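Local coordinates for sortase B (Streptococcus pyogenes, PDB 3PSQ), which is a class B sortase involved in pilus assembly, probably acting as a cysteine transpeptidase on surface proteins, at residues 55-60 against 78-83; 89-94 against 147-152; 38-43 against 121-126; 73-78 against 101-106. All blocks are in the same frame, centred on the assembly; numbering follows the deposited sequence.

Contact 1: 55-60 against 78-83. With ZN (zinc ion), chain P.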
loop_
_atom_site.group_PDB
_atom_site.type_symbol
_atom_site.label_atom_id
_atom_site.label_comp_id
_atom_site.label_asym_id
_atom_site.label_seq_id
_atom_site.Cartn_x
_atom_site.Cartn_y
_atom_site.Cartn_z
ATOM N N GLU A 55 16.143 2.190 -1.076
ATOM C CA GLU A 55 16.853 3.292 -0.387
ATOM C C GLU A 55 16.250 4.624 -0.770
ATOM O O GLU A 55 16.515 5.644 -0.113
ATOM C CB GLU A 55 18.343 3.272 -0.681
ATOM C CG GLU A 55 19.067 1.973 -0.182
ATOM C CD GLU A 55 18.874 0.778 -1.129
ATOM O OE1 GLU A 55 19.545 0.751 -2.173
ATOM O OE2 GLU A 55 18.077 -0.152 -0.817
ATOM N N ASN A 56 15.425 4.601 -1.821
ATOM C CA ASN A 56 14.651 5.739 -2.288
ATOM C C ASN A 56 13.413 5.181 -2.986
ATOM O O ASN A 56 13.289 3.967 -3.111
ATOM C CB ASN A 56 15.480 6.606 -3.262
ATOM C CG ASN A 56 15.962 5.824 -4.496
ATOM O OD1 ASN A 56 15.164 5.408 -5.309
ATOM N ND2 ASN A 56 17.276 5.606 -4.611
ATOM N N ASN A 57 12.526 6.047 -3.477
ATOM C CA ASN A 57 11.282 5.603 -4.081
ATOM C C ASN A 57 11.314 5.465 -5.600
ATOM O O ASN A 57 10.275 5.299 -6.234
ATOM C CB ASN A 57 10.130 6.506 -3.676
ATOM C CG ASN A 57 9.772 6.371 -2.196
ATOM O OD1 ASN A 57 10.069 5.356 -1.548
ATOM N ND2 ASN A 57 9.109 7.395 -1.660
ATOM N N LEU A 58 12.502 5.533 -6.188
ATOM C CA LEU A 58 12.626 5.360 -7.645
ATOM C C LEU A 58 13.308 4.022 -7.977
ATOM O O LEU A 58 13.092 3.481 -9.042
ATOM C CB LEU A 58 13.399 6.545 -8.274
ATOM C CG LEU A 58 12.821 7.981 -8.095
ATOM C CD1 LEU A 58 13.736 9.071 -8.588
ATOM C CD2 LEU A 58 11.537 8.159 -8.781
ATOM N N GLU A 59 14.077 3.490 -7.027
ATOM C CA GLU A 59 14.868 2.279 -7.176
ATOM C C GLU A 59 14.187 1.052 -7.842
ATOM O O GLU A 59 14.832 0.306 -8.616
ATOM C CB GLU A 59 15.495 1.878 -5.825
ATOM C CG GLU A 59 16.222 0.482 -5.822
ATOM C CD GLU A 59 16.760 0.135 -4.450
ATOM O OE1 GLU A 59 16.414 0.855 -3.493
ATOM O OE2 GLU A 59 17.503 -0.856 -4.301
ATOM N N TYR A 60 12.918 0.854 -7.536
ATOM C CA TYR A 60 12.186 -0.304 -8.020
ATOM C C TYR A 60 11.285 -0.046 -9.233
ATOM O O TYR A 60 10.446 -0.869 -9.548
ATOM C CB TYR A 60 11.424 -1.039 -6.859
ATOM C CG TYR A 60 12.410 -1.855 -6.054
ATOM C CD1 TYR A 60 12.778 -3.110 -6.464
ATOM C CD2 TYR A 60 13.074 -1.309 -4.951
ATOM C CE1 TYR A 60 13.753 -3.819 -5.791
ATOM C CE2 TYR A 60 14.038 -2.027 -4.256
ATOM C CZ TYR A 60 14.371 -3.281 -4.685
ATOM O OH TYR A 60 15.331 -4.033 -4.035
ATOM N N ASP A 78 7.306 2.652 1.035
ATOM C CA ASP A 78 7.999 3.930 1.029
ATOM C C ASP A 78 9.339 3.870 1.812
ATOM O O ASP A 78 9.354 3.368 2.953
ATOM C CB ASP A 78 7.075 5.023 1.588
ATOM C CG ASP A 78 7.673 6.411 1.459
ATOM O OD1 ASP A 78 8.637 6.737 2.165
ATOM O OD2 ASP A 78 7.193 7.188 0.632
ATOM N N TYR A 79 10.428 4.398 1.221
ATOM C CA TYR A 79 11.723 4.385 1.850
ATOM C C TYR A 79 11.782 5.060 3.227
ATOM O O TYR A 79 12.720 4.798 3.991
ATOM C CB TYR A 79 12.833 4.953 0.954
ATOM C CG TYR A 79 13.008 6.469 1.018
ATOM C CD1 TYR A 79 13.996 7.068 1.838
ATOM C CD2 TYR A 79 12.167 7.306 0.283
ATOM C CE1 TYR A 79 14.143 8.451 1.879
ATOM C CE2 TYR A 79 12.306 8.674 0.312
ATOM C CZ TYR A 79 13.289 9.246 1.107
ATOM O OH TYR A 79 13.361 10.617 1.107
ATOM N N ARG A 80 10.811 5.906 3.539
ATOM C CA ARG A 80 10.842 6.660 4.795
ATOM C C ARG A 80 10.116 5.925 5.920
ATOM O O ARG A 80 10.089 6.409 7.014
ATOM C CB ARG A 80 10.201 8.039 4.635
ATOM C CG ARG A 80 11.002 9.008 3.781
ATOM C CD ARG A 80 10.115 10.115 3.227
ATOM N NE ARG A 80 9.127 9.642 2.267
ATOM C CZ ARG A 80 8.469 10.436 1.415
ATOM N NH1 ARG A 80 8.703 11.751 1.399
ATOM N NH2 ARG A 80 7.560 9.927 0.571
ATOM N N ASN A 81 9.533 4.759 5.650
ATOM C CA ASN A 81 8.745 4.053 6.640
ATOM C C ASN A 81 9.577 3.064 7.408
ATOM O O ASN A 81 10.579 2.567 6.905
ATOM C CB ASN A 81 7.591 3.305 5.959
ATOM C CG ASN A 81 6.369 4.152 5.773
ATOM O OD1 ASN A 81 5.819 4.239 4.659
ATOM N ND2 ASN A 81 5.898 4.766 6.859
ATOM N N LYS A 82 9.148 2.754 8.632
ATOM C CA LYS A 82 9.716 1.613 9.394
ATOM C C LYS A 82 9.198 0.303 8.817
ATOM O O LYS A 82 7.996 0.199 8.560
ATOM C CB LYS A 82 9.280 1.676 10.863
ATOM C CG LYS A 82 10.016 2.707 11.695
ATOM C CD LYS A 82 9.330 2.868 13.040
ATOM C CE LYS A 82 10.012 3.947 13.873
ATOM N NZ LYS A 82 11.413 3.493 14.115
ATOM N N VAL A 83 10.089 -0.673 8.628
ATOM C CA VAL A 83 9.713 -1.974 8.057
ATOM C C VAL A 83 8.757 -2.761 8.954
ATOM O O VAL A 83 8.084 -3.707 8.512
ATOM C CB VAL A 83 10.945 -2.843 7.720
ATOM C CG1 VAL A 83 11.748 -2.206 6.576
ATOM C CG2 VAL A 83 11.832 -3.086 8.951
HETATM ZN ZN ZN P . 18.037 -1.387 -2.500
HETATM O O HOH W 1 19.601 -2.684 -2.721
#

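Contact 2: 89-94 against 147-152. With ACY (acetic acid), chain H.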
loop_
_atom_site.group_PDB
_atom_site.type_symbol
_atom_site.label_atom_id
_atom_site.label_comp_id
_atom_site.label_asym_id
_atom_site.label_seq_id
_atom_site.Cartn_x
_atom_site.Cartn_y
_atom_site.Cartn_z
ATOM N N TYR A 89 1.518 5.739 9.369
ATOM C CA TYR A 89 1.081 5.657 7.990
ATOM C C TYR A 89 2.173 5.022 7.146
ATOM O O TYR A 89 3.240 5.621 6.903
ATOM C CB TYR A 89 0.798 7.059 7.479
ATOM C CG TYR A 89 0.262 7.147 6.087
ATOM C CD1 TYR A 89 -1.075 6.925 5.835
ATOM C CD2 TYR A 89 1.085 7.515 5.016
ATOM C CE1 TYR A 89 -1.595 7.030 4.558
ATOM C CE2 TYR A 89 0.568 7.639 3.722
ATOM C CZ TYR A 89 -0.784 7.407 3.502
ATOM O OH TYR A 89 -1.351 7.520 2.244
ATOM N N SER A 90 1.903 3.794 6.737
ATOM C CA SER A 90 2.808 3.061 5.891
ATOM C C SER A 90 2.235 3.052 4.473
ATOM O O SER A 90 1.085 2.648 4.257
ATOM C CB SER A 90 3.012 1.657 6.435
ATOM O OG SER A 90 3.579 1.718 7.743
ATOM N N LEU A 91 3.043 3.541 3.524
ATOM C CA LEU A 91 2.641 3.661 2.122
ATOM C C LEU A 91 3.347 2.591 1.280
ATOM O O LEU A 91 4.608 2.511 1.199
ATOM C CB LEU A 91 2.944 5.056 1.585
ATOM C CG LEU A 91 2.553 5.312 0.121
ATOM C CD1 LEU A 91 1.030 5.144 -0.202
ATOM C CD2 LEU A 91 3.076 6.662 -0.292
ATOM N N ILE A 92 2.522 1.725 0.725
ATOM C CA ILE A 92 2.980 0.729 -0.231
ATOM C C ILE A 92 2.527 1.180 -1.633
ATOM O O ILE A 92 1.340 1.416 -1.893
ATOM C CB ILE A 92 2.445 -0.682 0.102
ATOM C CG1 ILE A 92 2.966 -1.115 1.480
ATOM C CG2 ILE A 92 2.857 -1.681 -1.008
ATOM C CD1 ILE A 92 2.520 -2.503 1.959
ATOM N N TYR A 93 3.499 1.341 -2.512
ATOM C CA TYR A 93 3.291 2.018 -3.775
ATOM C C TYR A 93 3.811 1.150 -4.929
ATOM O O TYR A 93 4.660 0.251 -4.731
ATOM C CB TYR A 93 4.040 3.392 -3.733
ATOM C CG TYR A 93 3.669 4.310 -4.851
ATOM C CD1 TYR A 93 2.505 5.058 -4.798
ATOM C CD2 TYR A 93 4.476 4.392 -5.997
ATOM C CE1 TYR A 93 2.120 5.882 -5.853
ATOM C CE2 TYR A 93 4.107 5.217 -7.054
ATOM C CZ TYR A 93 2.936 5.965 -6.982
ATOM O OH TYR A 93 2.572 6.797 -8.037
ATOM N N ALA A 94 3.251 1.374 -6.119
ATOM C CA ALA A 94 3.811 0.820 -7.374
ATOM C C ALA A 94 3.850 1.920 -8.411
ATOM O O ALA A 94 2.901 2.683 -8.523
ATOM C CB ALA A 94 3.003 -0.408 -7.895
ATOM N N LEU A 147 -0.888 15.452 0.830
ATOM C CA LEU A 147 -0.757 14.773 2.098
ATOM C C LEU A 147 -0.364 13.293 2.005
ATOM O O LEU A 147 0.508 12.831 2.726
ATOM C CB LEU A 147 -2.066 14.917 2.875
ATOM C CG LEU A 147 -2.039 14.336 4.288
ATOM C CD1 LEU A 147 -0.964 15.055 5.094
ATOM C CD2 LEU A 147 -3.410 14.462 4.939
ATOM N N LEU A 148 -1.017 12.564 1.106
ATOM C CA LEU A 148 -1.092 11.112 1.196
ATOM C C LEU A 148 0.111 10.349 0.623
ATOM O O LEU A 148 0.207 9.131 0.805
ATOM C CB LEU A 148 -2.414 10.607 0.583
ATOM C CG LEU A 148 -3.650 11.013 1.387
ATOM C CD1 LEU A 148 -4.915 10.587 0.689
ATOM C CD2 LEU A 148 -3.594 10.445 2.809
ATOM N N PHE A 149 1.029 11.055 -0.036
ATOM C CA PHE A 149 2.230 10.392 -0.578
ATOM C C PHE A 149 3.465 10.721 0.217
ATOM O O PHE A 149 4.575 10.421 -0.189
ATOM C CB PHE A 149 2.401 10.641 -2.090
ATOM C CG PHE A 149 1.226 10.143 -2.908
ATOM C CD1 PHE A 149 0.983 8.794 -3.040
ATOM C CD2 PHE A 149 0.328 11.028 -3.469
ATOM C CE1 PHE A 149 -0.103 8.338 -3.740
ATOM C CE2 PHE A 149 -0.765 10.569 -4.187
ATOM C CZ PHE A 149 -0.984 9.218 -4.314
ATOM N N ASN A 150 3.264 11.290 1.402
ATOM C CA ASN A 150 4.359 11.588 2.300
ATOM C C ASN A 150 4.009 11.163 3.742
ATOM O O ASN A 150 3.253 11.848 4.445
ATOM C CB ASN A 150 4.720 13.073 2.229
ATOM C CG ASN A 150 6.020 13.398 2.990
ATOM O OD1 ASN A 150 6.333 12.735 3.963
ATOM N ND2 ASN A 150 6.766 14.423 2.543
ATOM N N PRO A 151 4.539 10.014 4.177
ATOM C CA PRO A 151 4.274 9.490 5.520
ATOM C C PRO A 151 4.752 10.434 6.638
ATOM O O PRO A 151 4.244 10.404 7.749
ATOM C CB PRO A 151 5.066 8.173 5.552
ATOM C CG PRO A 151 5.217 7.784 4.088
ATOM C CD PRO A 151 5.361 9.097 3.365
ATOM N N ILE A 152 5.733 11.273 6.343
ATOM C CA ILE A 152 6.178 12.221 7.355
ATOM C C ILE A 152 5.116 13.296 7.543
ATOM O O ILE A 152 4.766 13.624 8.679
ATOM C CB ILE A 152 7.555 12.783 7.013
ATOM C CG1 ILE A 152 8.602 11.670 7.156
ATOM C CG2 ILE A 152 7.883 13.956 7.909
ATOM C CD1 ILE A 152 10.010 12.060 6.550
HETATM C C ACY H . 3.998 6.468 -10.979
HETATM O O ACY H . 4.271 6.988 -9.846
HETATM O OXT ACY H . 4.881 6.189 -11.823
HETATM C CH3 ACY H . 2.569 6.098 -11.300
#

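Contact 3: 38-43 against 121-126. With ZN (zinc ion), chain N; ACY (acetic acid), chain F.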
loop_
_atom_site.group_PDB
_atom_site.type_symbol
_atom_site.label_atom_id
_atom_site.label_comp_id
_atom_site.label_asym_id
_atom_site.label_seq_id
_atom_site.Cartn_x
_atom_site.Cartn_y
_atom_site.Cartn_z
ATOM N N ALA A 38 8.544 -7.752 3.534
ATOM C CA ALA A 38 7.186 -8.148 3.907
ATOM C C ALA A 38 6.484 -8.954 2.806
ATOM O O ALA A 38 6.943 -9.009 1.678
ATOM C CB ALA A 38 6.345 -6.942 4.280
ATOM N N TRP A 39 5.350 -9.561 3.155
ATOM C CA TRP A 39 4.489 -10.205 2.184
ATOM C C TRP A 39 3.137 -9.577 2.336
ATOM O O TRP A 39 2.668 -9.367 3.462
ATOM C CB TRP A 39 4.409 -11.723 2.420
ATOM C CG TRP A 39 3.813 -12.474 1.240
ATOM C CD1 TRP A 39 2.486 -12.621 0.944
ATOM C CD2 TRP A 39 4.530 -13.164 0.205
ATOM N NE1 TRP A 39 2.339 -13.350 -0.225
ATOM C CE2 TRP A 39 3.582 -13.701 -0.681
ATOM C CE3 TRP A 39 5.893 -13.382 -0.053
ATOM C CZ2 TRP A 39 3.949 -14.433 -1.807
ATOM C CZ3 TRP A 39 6.258 -14.084 -1.171
ATOM C CH2 TRP A 39 5.292 -14.607 -2.036
ATOM N N LEU A 40 2.495 -9.283 1.210
ATOM C CA LEU A 40 1.183 -8.653 1.195
ATOM C C LEU A 40 0.140 -9.542 0.508
ATOM O O LEU A 40 0.370 -10.059 -0.587
ATOM C CB LEU A 40 1.276 -7.316 0.469
ATOM C CG LEU A 40 -0.010 -6.589 0.116
ATOM C CD1 LEU A 40 -0.657 -5.947 1.346
ATOM C CD2 LEU A 40 0.244 -5.510 -0.972
ATOM N N THR A 41 -1.012 -9.692 1.144
ATOM C CA THR A 41 -2.110 -10.478 0.614
ATOM C C THR A 41 -3.389 -9.660 0.704
ATOM O O THR A 41 -3.678 -9.063 1.733
ATOM C CB THR A 41 -2.234 -11.824 1.354
ATOM O OG1 THR A 41 -1.019 -12.572 1.167
ATOM C CG2 THR A 41 -3.364 -12.657 0.779
ATOM N N VAL A 42 -4.122 -9.556 -0.400
ATOM C CA VAL A 42 -5.414 -8.879 -0.368
ATOM C C VAL A 42 -6.432 -9.855 -0.939
ATOM O O VAL A 42 -6.517 -10.049 -2.151
ATOM C CB VAL A 42 -5.458 -7.563 -1.184
ATOM C CG1 VAL A 42 -6.850 -6.873 -1.037
ATOM C CG2 VAL A 42 -4.329 -6.626 -0.774
ATOM N N LYS A 43 -7.166 -10.511 -0.039
ATOM C CA LYS A 43 -8.280 -11.410 -0.392
ATOM C C LYS A 43 -9.256 -10.735 -1.320
ATOM O O LYS A 43 -9.665 -9.590 -1.094
ATOM C CB LYS A 43 -9.028 -11.864 0.893
ATOM C CG LYS A 43 -8.596 -13.229 1.463
ATOM C CD LYS A 43 -9.267 -13.520 2.870
ATOM C CE LYS A 43 -10.738 -14.043 2.786
ATOM N NZ LYS A 43 -11.419 -14.153 4.169
ATOM N N PHE A 121 -6.915 -6.529 4.371
ATOM C CA PHE A 121 -5.776 -7.159 3.761
ATOM C C PHE A 121 -4.806 -7.412 4.861
ATOM O O PHE A 121 -4.980 -6.908 5.979
ATOM C CB PHE A 121 -5.193 -6.330 2.614
ATOM C CG PHE A 121 -4.624 -4.980 3.014
ATOM C CD1 PHE A 121 -3.287 -4.860 3.390
ATOM C CD2 PHE A 121 -5.403 -3.840 2.932
ATOM C CE1 PHE A 121 -2.747 -3.600 3.700
ATOM C CE2 PHE A 121 -4.895 -2.590 3.217
ATOM C CZ PHE A 121 -3.561 -2.458 3.613
ATOM N N SER A 122 -3.798 -8.215 4.585
ATOM C CA SER A 122 -2.915 -8.590 5.653
ATOM C C SER A 122 -1.459 -8.558 5.223
ATOM O O SER A 122 -1.152 -8.718 4.042
ATOM C CB SER A 122 -3.300 -9.989 6.139
ATOM O OG SER A 122 -3.146 -10.931 5.101
ATOM N N ILE A 123 -0.564 -8.358 6.183
ATOM C CA ILE A 123 0.829 -8.244 5.875
ATOM C C ILE A 123 1.577 -9.177 6.804
ATOM O O ILE A 123 1.225 -9.282 7.964
ATOM C CB ILE A 123 1.319 -6.780 6.047
ATOM C CG1 ILE A 123 0.883 -5.931 4.856
ATOM C CG2 ILE A 123 2.838 -6.708 6.238
ATOM C CD1 ILE A 123 0.902 -4.450 5.153
ATOM N N GLU A 124 2.603 -9.851 6.300
ATOM C CA GLU A 124 3.497 -10.562 7.163
ATOM C C GLU A 124 4.885 -9.959 7.036
ATOM O O GLU A 124 5.420 -9.841 5.921
ATOM C CB GLU A 124 3.544 -12.036 6.789
ATOM C CG GLU A 124 4.552 -12.828 7.597
ATOM C CD GLU A 124 4.323 -14.325 7.479
ATOM O OE1 GLU A 124 3.366 -14.744 6.802
ATOM O OE2 GLU A 124 5.092 -15.100 8.065
ATOM N N THR A 125 5.488 -9.625 8.176
ATOM C CA THR A 125 6.769 -8.966 8.162
ATOM C C THR A 125 7.890 -9.973 8.050
ATOM O O THR A 125 7.648 -11.180 8.012
ATOM C CB THR A 125 6.981 -8.047 9.389
ATOM O OG1 THR A 125 7.285 -8.849 10.531
ATOM C CG2 THR A 125 5.742 -7.157 9.631
ATOM N N LYS A 126 9.115 -9.473 7.977
ATOM C CA LYS A 126 10.261 -10.343 7.834
ATOM C C LYS A 126 10.620 -11.058 9.126
ATOM O O LYS A 126 11.348 -12.051 9.101
ATOM C CB LYS A 126 11.467 -9.606 7.271
ATOM C CG LYS A 126 12.048 -8.516 8.131
ATOM C CD LYS A 126 13.423 -8.129 7.590
ATOM C CE LYS A 126 13.857 -6.806 8.150
ATOM N NZ LYS A 126 14.678 -6.053 7.136
HETATM ZN ZN ZN N . 5.079 -17.253 7.773
HETATM C C ACY F . 0.028 -12.483 4.923
HETATM O O ACY F . 0.478 -13.344 4.134
HETATM O OXT ACY F . -0.091 -11.278 4.609
HETATM C CH3 ACY F . -0.389 -12.910 6.307
HETATM O O HOH W 2 6.353 -17.377 5.911
#

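Contact 4: 73-78 against 101-106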
loop_
_atom_site.group_PDB
_atom_site.type_symbol
_atom_site.label_atom_id
_atom_site.label_comp_id
_atom_site.label_asym_id
_atom_site.label_seq_id
_atom_site.Cartn_x
_atom_site.Cartn_y
_atom_site.Cartn_z
ATOM N N GLY A 73 9.410 -3.851 -12.908
ATOM C CA GLY A 73 9.736 -3.368 -11.573
ATOM C C GLY A 73 8.859 -3.977 -10.472
ATOM O O GLY A 73 8.210 -4.992 -10.713
ATOM N N SER A 74 8.820 -3.368 -9.277
ATOM C CA SER A 74 8.193 -4.037 -8.101
ATOM C C SER A 74 7.361 -3.074 -7.268
ATOM O O SER A 74 7.560 -1.856 -7.330
ATOM C CB SER A 74 9.253 -4.636 -7.174
ATOM O OG SER A 74 10.188 -5.460 -7.830
ATOM N N VAL A 75 6.443 -3.622 -6.483
ATOM C CA VAL A 75 5.740 -2.885 -5.458
ATOM C C VAL A 75 6.614 -2.723 -4.212
ATOM O O VAL A 75 7.292 -3.656 -3.807
ATOM C CB VAL A 75 4.418 -3.593 -5.069
ATOM C CG1 VAL A 75 3.771 -2.813 -3.923
ATOM C CG2 VAL A 75 3.483 -3.663 -6.324
ATOM N N PHE A 76 6.606 -1.531 -3.617
ATOM C CA PHE A 76 7.600 -1.175 -2.580
ATOM C C PHE A 76 6.992 -0.354 -1.431
ATOM O O PHE A 76 6.144 0.498 -1.650
ATOM C CB PHE A 76 8.759 -0.396 -3.224
ATOM C CG PHE A 76 8.335 0.920 -3.844
ATOM C CD1 PHE A 76 8.372 2.095 -3.105
ATOM C CD2 PHE A 76 7.861 0.970 -5.164
ATOM C CE1 PHE A 76 8.011 3.324 -3.712
ATOM C CE2 PHE A 76 7.489 2.183 -5.747
ATOM C CZ PHE A 76 7.497 3.342 -5.009
ATOM N N LEU A 77 7.456 -0.610 -0.213
ATOM C CA LEU A 77 7.163 0.234 0.921
ATOM C C LEU A 77 7.958 1.522 0.797
ATOM O O LEU A 77 9.163 1.490 0.534
ATOM C CB LEU A 77 7.563 -0.473 2.228
ATOM C CG LEU A 77 7.341 0.326 3.532
ATOM C CD1 LEU A 77 5.851 0.605 3.753
ATOM C CD2 LEU A 77 7.889 -0.366 4.755
ATOM N N ASP A 78 7.306 2.652 1.035
ATOM C CA ASP A 78 7.999 3.930 1.029
ATOM C C ASP A 78 9.339 3.870 1.812
ATOM O O ASP A 78 9.354 3.368 2.953
ATOM C CB ASP A 78 7.075 5.023 1.588
ATOM C CG ASP A 78 7.673 6.411 1.459
ATOM O OD1 ASP A 78 8.637 6.737 2.165
ATOM O OD2 ASP A 78 7.193 7.188 0.632
ATOM N N VAL A 101 0.883 -4.030 -13.774
ATOM C CA VAL A 101 1.124 -5.473 -13.702
ATOM C C VAL A 101 0.595 -6.149 -12.403
ATOM O O VAL A 101 -0.006 -7.236 -12.465
ATOM C CB VAL A 101 2.605 -5.809 -13.939
ATOM C CG1 VAL A 101 2.859 -7.326 -13.813
ATOM C CG2 VAL A 101 3.057 -5.285 -15.361
ATOM N N MET A 102 0.783 -5.491 -11.244
ATOM C CA MET A 102 0.523 -6.134 -9.964
ATOM C C MET A 102 -0.693 -5.617 -9.191
ATOM O O MET A 102 -1.351 -6.388 -8.485
ATOM C CB MET A 102 1.782 -6.123 -9.095
ATOM C CG MET A 102 2.972 -6.773 -9.779
ATOM S SD MET A 102 4.557 -6.421 -8.977
ATOM C CE MET A 102 4.376 -7.392 -7.479
ATOM N N PHE A 103 -0.993 -4.333 -9.349
ATOM C CA PHE A 103 -2.082 -3.660 -8.650
ATOM C C PHE A 103 -3.213 -3.303 -9.605
ATOM O O PHE A 103 -3.905 -2.320 -9.381
ATOM C CB PHE A 103 -1.575 -2.346 -7.990
ATOM C CG PHE A 103 -0.916 -2.518 -6.593
ATOM C CD1 PHE A 103 -0.933 -3.714 -5.918
ATOM C CD2 PHE A 103 -0.336 -1.410 -5.941
ATOM C CE1 PHE A 103 -0.350 -3.840 -4.598
ATOM C CE2 PHE A 103 0.273 -1.525 -4.662
ATOM C CZ PHE A 103 0.246 -2.743 -3.990
ATOM N N GLY A 104 -3.374 -4.047 -10.701
ATOM C CA GLY A 104 -4.440 -3.732 -11.649
ATOM C C GLY A 104 -5.838 -3.894 -11.052
ATOM O O GLY A 104 -6.796 -3.340 -11.573
ATOM N N GLU A 105 -5.981 -4.689 -9.986
ATOM C CA GLU A 105 -7.313 -4.869 -9.374
ATOM C C GLU A 105 -7.732 -3.804 -8.360
ATOM O O GLU A 105 -8.907 -3.761 -7.962
ATOM C CB GLU A 105 -7.397 -6.224 -8.693
ATOM C CG GLU A 105 -7.296 -7.403 -9.664
ATOM C CD GLU A 105 -6.857 -8.664 -8.970
ATOM O OE1 GLU A 105 -5.716 -8.736 -8.517
ATOM O OE2 GLU A 105 -7.645 -9.611 -8.863
ATOM N N LEU A 106 -6.811 -2.930 -7.934
ATOM C CA LEU A 106 -7.162 -1.932 -6.893
ATOM C C LEU A 106 -8.450 -1.146 -7.226
ATOM O O LEU A 106 -9.246 -0.877 -6.329
ATOM C CB LEU A 106 -5.995 -0.994 -6.549
ATOM C CG LEU A 106 -4.823 -1.562 -5.740
ATOM C CD1 LEU A 106 -3.840 -0.468 -5.315
ATOM C CD2 LEU A 106 -5.306 -2.368 -4.527
#

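Contact 1: 55-60 against 78-83
The side-chain amide of Asn57 accepts one hydrogen bond and gives another across the two loops. Asn57 OD1 accepts from the backbone N of Tyr79 at 3.0 Å, nearly straight (171°), through a lone pair in the carbonyl plane. Asn57 ND2 gives to Asp78 OD2, also 3.0 Å, but reaches that oxygen from above the carboxylate plane. The amide and carboxylate planes stand 77° apart.

The ionic part lies within 78-83. Arg80 grips Asp78 side-on. Arg80 NE meets Asp78 OD1 at 2.9 Å and Arg80 NH2 meets Asp78 OD2 at 2.8 Å, both close to the guanidinium plane. Asp78 OD1 also accepts from the backbone N of Arg80. The carboxylate is thus held by both loops and probably stays ionised.

Residues 78-81 form a type I turn, and Asp78 OD1 makes an Asx turn inside it. Asn56 OD1 makes another by accepting from Leu58 N. These loops leave the sortase sheet after strands 48-53 and 76-77.

Van der Waals contact comes from Tyr79. With chi1 at 86°, its CG sits between backbone N and carbonyl carbon, 3.8 Å from Asn56 CA. Tyr79 CD1 lies 3.5 Å from Glu55 O. Asn57 OD1 approaches the ring at its edge.

Segment 55-60 supplies two ligands of a zinc ion. Glu55 OE2 binds it at 2.1 Å. Glu59 OE2, a water and Asp35 also ligate it.

Contact 2: 89-94 against 147-152
Tyr89 turns one edge of its ring to the Leu148 carbonyl and to Pro151. Tyr89 OH gives a hydrogen bond of 2.7 Å to Leu148 O, meeting it on a lone pair in the carbonyl plane. Nearer the ring base, Tyr89 CD2 lies 4.1 Å from Pro151 CB. With CG opposite the main-chain nitrogen (chi1 -177°), the ring stretches from strand 89-93 to the 147-150 turn.

Leu91 and Tyr93 point the same way. Leu91 CD2 touches Phe149 CA at 3.8 Å and comes to the edge of the Phe149 ring. Tyr93 crosses Phe149 at about a right angle, with their CE1 atoms 3.9 Å apart.

The contact sets the start of helix 151-155 against the sortase sheet. Asn150 is the N-cap, its OD1 accepting from Ile152 N. Arg198, a predicted transition-state stabiliser, borders Tyr93 and Phe149. The contact is mainly apolar, and the Tyr89 bond gives the buried Leu148 carbonyl a partner there.

Contact 3: 38-43 against 121-126
The Phe121 ring is met at an oblique angle by Leu40 CD1, 3.5 Å from Phe121 CD1. Val42 CG2 packs mainly on CB of Phe121, also at 3.5 Å. Chi1 of 64° sets the ring between the Phe121 main-chain nitrogen and carbonyl carbon, where its CD1 edge meets the Leu40 methyl. The flat indole of Trp39 has Thr41 OG1 at its edge. Its NE1 and that hydroxyl are both hydrogen-bonded to Asp48.

Strands 36-41 and 120-125 run antiparallel in the sortase beta-barrel. Trp39 with Glu124 and Thr41 with Ser122 are hydrogen-bonded pairs, with their side chains on one face. Trp39 N to Glu124 O is 2.8 Å, and Ser122 N to Thr41 O is 3.0 Å. Leu40 with Ile123 is a non-hydrogen-bonded pair on the opposite face, where Leu40 CD1 lies 3.8 Å from Ile123 CG1.

On the face of Trp39 and Glu124, Ser122 OG gives to an acetate, probably from the crystallisation liquor. Glu124 is extended, and its OE2 binds a zinc ion at 2.2 Å. OE1 forms a salt bridge with Lys22. The face of Ala38, Leu40 and Ile123 is largely apolar and packs toward Leu187 and Ile133. The other carries the polar groups together with the Trp39 indole, and zinc and Lys22 probably keep Glu124 ionised.

Contact 4: 73-78 against 101-106
This contact packs the entry to strand 76-77 of the sortase beta-barrel against the end of helix 96-102. The helix follows strand 89-93, a neighbour of 76-77 in the sheet. Val75 is the side chain that joins the two parts, and it points toward Met102 and Phe103.

The join is apolar. Val75 uses both methyls: CG1 meets the rim of the Phe103 ring at CZ, while CG2 lies over its face and also touches Met102. Its chi1 of 176° puts CG1 opposite the main-chain nitrogen and CG2 beside it. Val75 CG1 comes within 3.5 Å of Phe103 CZ. On the methionine side, CG2 of Val75 lies 4.0 Å from Met102 SD. Met102 was deposited in two conformers, so that last contact is less certain.

Val75 also packs on Ile51 and Ile92 of the sheet and on Ala94 just after it, and Phe103 touches Leu40. The Met102 carbonyl accepts from Tyr49 OH, which ties the helix end to strand 48-53. Phe103 is the first residue to leave helical geometry and opens a type I turn to Leu106. The nearest side-chain atoms of Phe103 and Cys190, the predicted acyl-thioester nucleophile, are about 8 Å apart.

Val75 CG2 stands over the face of the Phe103 ring in a CH-pi contact, 4.1 Å from the centroid and 10° off the normal.

Contacts 1, 2 and 4 adjoin one another near the active site. Asp78, shared by contacts 1 and 4, has its N 2.7 Å from Leu91 O of contact 2, a probable hydrogen bond. In the same way Phe76 N lies 2.9 Å from Tyr93 O, pairing contacts 4 and 2 through adjacent strands. Three contacts reach His95, the predicted proton donor/acceptor: Asn57 O is hydrogen-bonded to its NE2, and the rings of Tyr93 and Phe76 meet its ring. Contact 3 is centred about 17 Å from the centres of contacts 1 and 2. It meets contact 4 where Leu40 CD2 lies 4.0 Å from Phe103 CE1.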